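Local coordinates for protein Asp/Glu-specific dipeptidyl-peptidase (Flavobacterium psychrophilum, PDB 5JXF) that removes dipeptides from the N-terminus of oligopeptides as a serine protease strictly specific for aspartate or glutamate at the P1 position, at residues 94-100 against 237-243. Residues are numbered along the deposited sequence; the frame is centred on the assembly and turned at random.
Sequences GLILTNH and DFSMFRV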
ATOM      1  N   GLY A  94     -37.247   6.791  18.760  1.00 35.11           N
ATOM      2  CA  GLY A  94     -36.484   7.838  18.102  1.00 41.87           C
ATOM      3  C   GLY A  94     -34.967   7.671  18.030  1.00 41.51           C
ATOM      4  O   GLY A  94     -34.259   8.585  17.622  1.00 41.15           O
ATOM      5  N   LEU A  95     -34.465   6.520  18.453  1.00 45.98           N
ATOM      6  CA  LEU A  95     -33.035   6.226  18.359  1.00 31.96           C
ATOM      7  C   LEU A  95     -32.667   6.171  16.909  1.00 34.66           C
ATOM      8  O   LEU A  95     -33.236   5.377  16.160  1.00 44.09           O
ATOM      9  CB  LEU A  95     -32.698   4.901  19.041  1.00 36.96           C
ATOM     10  CG  LEU A  95     -31.209   4.568  19.168  1.00 47.62           C
ATOM     11  CD1 LEU A  95     -30.530   5.700  19.913  1.00 50.65           C
ATOM     12  CD2 LEU A  95     -30.996   3.237  19.905  1.00 48.65           C
ATOM     13  N   ILE A  96     -31.754   7.052  16.498  1.00 32.17           N
ATOM     14  CA  ILE A  96     -31.252   7.041  15.123  1.00 36.74           C
ATOM     15  C   ILE A  96     -29.757   6.769  15.066  1.00 39.19           C
ATOM     16  O   ILE A  96     -28.980   7.148  15.959  1.00 41.31           O
ATOM     17  CB  ILE A  96     -31.513   8.363  14.342  1.00 40.38           C
ATOM     18  CG1 ILE A  96     -30.787   9.539  14.981  1.00 40.16           C
ATOM     19  CG2 ILE A  96     -33.020   8.658  14.215  1.00 46.86           C
ATOM     20  CD1 ILE A  96     -31.015  10.821  14.241  1.00 41.62           C
ATOM     21  N   LEU A  97     -29.367   6.140  13.974  1.00 43.44           N
ATOM     22  CA  LEU A  97     -27.992   5.721  13.778  1.00 46.83           C
ATOM     23  C   LEU A  97     -27.424   6.483  12.587  1.00 45.03           C
ATOM     24  O   LEU A  97     -28.105   6.655  11.582  1.00 35.59           O
ATOM     25  CB  LEU A  97     -27.928   4.202  13.563  1.00 46.55           C
ATOM     26  CG  LEU A  97     -26.545   3.630  13.225  1.00 43.88           C
ATOM     27  CD1 LEU A  97     -25.663   3.701  14.470  1.00 43.63           C
ATOM     28  CD2 LEU A  97     -26.681   2.187  12.725  1.00 39.51           C
ATOM     29  N   THR A  98     -26.202   6.983  12.720  1.00 38.69           N
ATOM     30  CA  THR A  98     -25.524   7.612  11.594  1.00 36.89           C
ATOM     31  C   THR A  98     -23.992   7.359  11.705  1.00 30.98           C
ATOM     32  O   THR A  98     -23.561   6.516  12.494  1.00 35.92           O
ATOM     33  CB  THR A  98     -25.850   9.138  11.510  1.00 40.63           C
ATOM     34  OG1 THR A  98     -25.398   9.659  10.255  1.00 42.18           O
ATOM     35  CG2 THR A  98     -25.198   9.931  12.647  1.00 37.69           C
ATOM     36  N   ASN A  99     -23.188   8.044  10.901  1.00 33.78           N
ATOM     37  CA  ASN A  99     -21.703   7.896  10.970  1.00 43.47           C
ATOM     38  C   ASN A  99     -21.091   8.682  12.107  1.00 41.15           C
ATOM     39  O   ASN A  99     -21.654   9.683  12.551  1.00 39.88           O
ATOM     40  CB  ASN A  99     -21.008   8.376   9.683  1.00 42.57           C
ATOM     41  CG  ASN A  99     -21.224   7.456   8.519  1.00 41.38           C
ATOM     42  OD1 ASN A  99     -21.030   7.842   7.364  1.00 42.00           O
ATOM     43  ND2 ASN A  99     -21.614   6.228   8.808  1.00 35.19           N
ATOM     44  N   HIS A 100     -19.904   8.277  12.531  1.00 39.31           N
ATOM     45  CA  HIS A 100     -19.142   9.076  13.476  1.00 44.49           C
ATOM     46  C   HIS A 100     -18.739  10.433  12.884  1.00 43.58           C
ATOM     47  O   HIS A 100     -18.764  11.454  13.574  1.00 47.83           O
ATOM     48  CB  HIS A 100     -17.900   8.300  13.951  1.00 43.95           C
ATOM     49  CG  HIS A 100     -17.098   9.025  14.986  1.00 41.68           C
ATOM     50  ND1 HIS A 100     -15.933   9.698  14.689  1.00 46.09           N
ATOM     51  CD2 HIS A 100     -17.303   9.195  16.313  1.00 43.97           C
ATOM     52  CE1 HIS A 100     -15.440  10.232  15.791  1.00 47.61           C
ATOM     53  NE2 HIS A 100     -16.259   9.950  16.790  1.00 50.91           N
ATOM     54  N   ASP A 237     -17.277   3.370  12.029  1.00 42.80           N
ATOM     55  CA  ASP A 237     -17.655   4.750  11.776  1.00 46.58           C
ATOM     56  C   ASP A 237     -19.137   4.968  12.090  1.00 42.71           C
ATOM     57  O   ASP A 237     -19.952   4.910  11.182  1.00 42.45           O
ATOM     58  CB  ASP A 237     -17.357   5.111  10.316  1.00 47.72           C
ATOM     59  CG  ASP A 237     -17.393   6.632  10.052  1.00 58.95           C
ATOM     60  OD1 ASP A 237     -17.907   7.393  10.900  1.00 51.21           O
ATOM     61  OD2 ASP A 237     -16.927   7.065   8.977  1.00 62.13           O
ATOM     62  N   PHE A 238     -19.480   5.193  13.362  1.00 42.94           N
ATOM     63  CA  PHE A 238     -20.875   5.427  13.723  1.00 47.56           C
ATOM     64  C   PHE A 238     -21.071   6.347  14.930  1.00 50.10           C
ATOM     65  O   PHE A 238     -20.157   6.556  15.726  1.00 38.49           O
ATOM     66  CB  PHE A 238     -21.589   4.094  13.982  1.00 52.49           C
ATOM     67  CG  PHE A 238     -21.366   3.530  15.354  1.00 49.21           C
ATOM     68  CD1 PHE A 238     -20.248   2.750  15.629  1.00 48.00           C
ATOM     69  CD2 PHE A 238     -22.292   3.764  16.366  1.00 39.61           C
ATOM     70  CE1 PHE A 238     -20.048   2.219  16.899  1.00 45.70           C
ATOM     71  CE2 PHE A 238     -22.111   3.257  17.628  1.00 44.52           C
ATOM     72  CZ  PHE A 238     -20.980   2.462  17.902  1.00 44.59           C
ATOM     73  N   SER A 239     -22.276   6.901  15.048  1.00 42.01           N
ATOM     74  CA  SER A 239     -22.683   7.595  16.271  1.00 43.81           C
ATOM     75  C   SER A 239     -24.211   7.530  16.377  1.00 44.68           C
ATOM     76  O   SER A 239     -24.888   7.229  15.402  1.00 41.74           O
ATOM     77  CB  SER A 239     -22.187   9.042  16.289  1.00 49.12           C
ATOM     78  OG  SER A 239     -22.680   9.766  15.173  1.00 47.25           O
ATOM     79  N   MET A 240     -24.738   7.769  17.569  1.00 45.54           N
ATOM     80  CA  MET A 240     -26.165   7.605  17.808  1.00 42.72           C
ATOM     81  C   MET A 240     -26.783   8.863  18.372  1.00 45.96           C
ATOM     82  O   MET A 240     -26.217   9.522  19.239  1.00 45.70           O
ATOM     83  CB  MET A 240     -26.430   6.436  18.746  1.00 47.51           C
ATOM     84  CG  MET A 240     -26.092   5.086  18.125  1.00 59.98           C
ATOM     85  SD  MET A 240     -26.562   3.683  19.142  1.00 76.89           S
ATOM     86  CE  MET A 240     -26.258   2.312  18.021  1.00 68.20           C
ATOM     87  N   PHE A 241     -27.957   9.185  17.851  1.00 42.05           N
ATOM     88  CA  PHE A 241     -28.696  10.360  18.286  1.00 45.28           C
ATOM     89  C   PHE A 241     -30.112   9.930  18.617  1.00 45.26           C
ATOM     90  O   PHE A 241     -30.487   8.792  18.313  1.00 38.99           O
ATOM     91  CB  PHE A 241     -28.679  11.425  17.190  1.00 43.44           C
ATOM     92  CG  PHE A 241     -27.340  12.099  17.019  1.00 44.19           C
ATOM     93  CD1 PHE A 241     -26.316  11.480  16.312  1.00 41.13           C
ATOM     94  CD2 PHE A 241     -27.099  13.348  17.582  1.00 40.80           C
ATOM     95  CE1 PHE A 241     -25.097  12.104  16.161  1.00 40.51           C
ATOM     96  CE2 PHE A 241     -25.882  13.978  17.428  1.00 39.03           C
ATOM     97  CZ  PHE A 241     -24.882  13.356  16.717  1.00 41.95           C
ATOM     98  N   ARG A 242     -30.902  10.805  19.247  1.00 41.38           N
ATOM     99  CA  ARG A 242     -32.307  10.478  19.486  1.00 39.71           C
ATOM    100  C   ARG A 242     -33.196  11.659  19.101  1.00 42.63           C
ATOM    101  O   ARG A 242     -32.945  12.780  19.520  1.00 39.24           O
ATOM    102  CB  ARG A 242     -32.569  10.089  20.941  1.00 42.11           C
ATOM    103  CG  ARG A 242     -34.023   9.649  21.166  1.00 43.73           C
ATOM    104  CD  ARG A 242     -34.367   9.465  22.619  1.00 48.64           C
ATOM    105  NE  ARG A 242     -33.373   8.645  23.302  1.00 51.79           N
ATOM    106  CZ  ARG A 242     -33.330   7.319  23.225  1.00 51.75           C
ATOM    107  NH1 ARG A 242     -34.223   6.670  22.485  1.00 40.32           N
ATOM    108  NH2 ARG A 242     -32.384   6.649  23.876  1.00 60.59           N
ATOM    109  N   VAL A 243     -34.204  11.403  18.278  1.00 41.77           N
ATOM    110  CA  VAL A 243     -35.078  12.467  17.809  1.00 38.46           C
ATOM    111  C   VAL A 243     -36.131  12.719  18.902  1.00 41.22           C
ATOM    112  O   VAL A 243     -36.691  11.784  19.458  1.00 40.45           O
ATOM    113  CB  VAL A 243     -35.758  12.107  16.476  1.00 42.06           C
ATOM    114  CG1 VAL A 243     -36.681  13.263  15.995  1.00 43.49           C
ATOM    115  CG2 VAL A 243     -34.732  11.763  15.417  1.00 35.68           C
TER
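The hydroxyl of Ser239 donates to the carbonyl oxygen of Asn99, OG to O 2.8 Å, approaching from above the carbonyl plane. Its chi1 of 59° sets OG between the backbone N and the carbonyl carbon, where it also lies against Thr98 CG2. Behind it the two segments pair as antiparallel strands: Thr98 and Ser239 exchange two backbone bonds, Ile96 and Phe241 two more, and Val243 N closes the ladder on Gly94 O at 2.9 Å. On one face of the sheet Ile96 carries the packing. Its CG1 rests 3.6 Å from Phe241 CB, while the CG2 branch meets Val243 CG2 at 3.7 Å, the two side chains crossing at about a right angle. Cutting Ile96 back to an alanine removes CG1, CG2 and CD1 and is likely to open a gap between Phe241 CB and Val243 CG2, leaving both less firmly packed. The Phe241 ring also stands edge-to-face with Phe81. On the opposite face Leu97 CD1 touches both Met240 CE, 3.9 Å away, and Phe238 CD2, and helix 703-713 covers this group. Arg242, on the same face, sends its guanidinium to Glu722 and Glu130 in salt bridges. Past the ladder, Asp237 brings OD1 to the backbone of His100, CG lying anti to its backbone N (chi1 -166°). Asp237 OD1 receives a weak, bent bond from His100 N at 2.7 Å, and OD2 is hydrogen-bonded to His101 ND1. Asn99 ND2 makes another weak bond, to Asp237 O, but is also bonded to Asn677 O. The segments flanking the paired strands thus set Asp237 beside His101, in an arrangement consistent with the Ser-His-Asp charge relay completed by Ser662, as in serine peptidases of family S46.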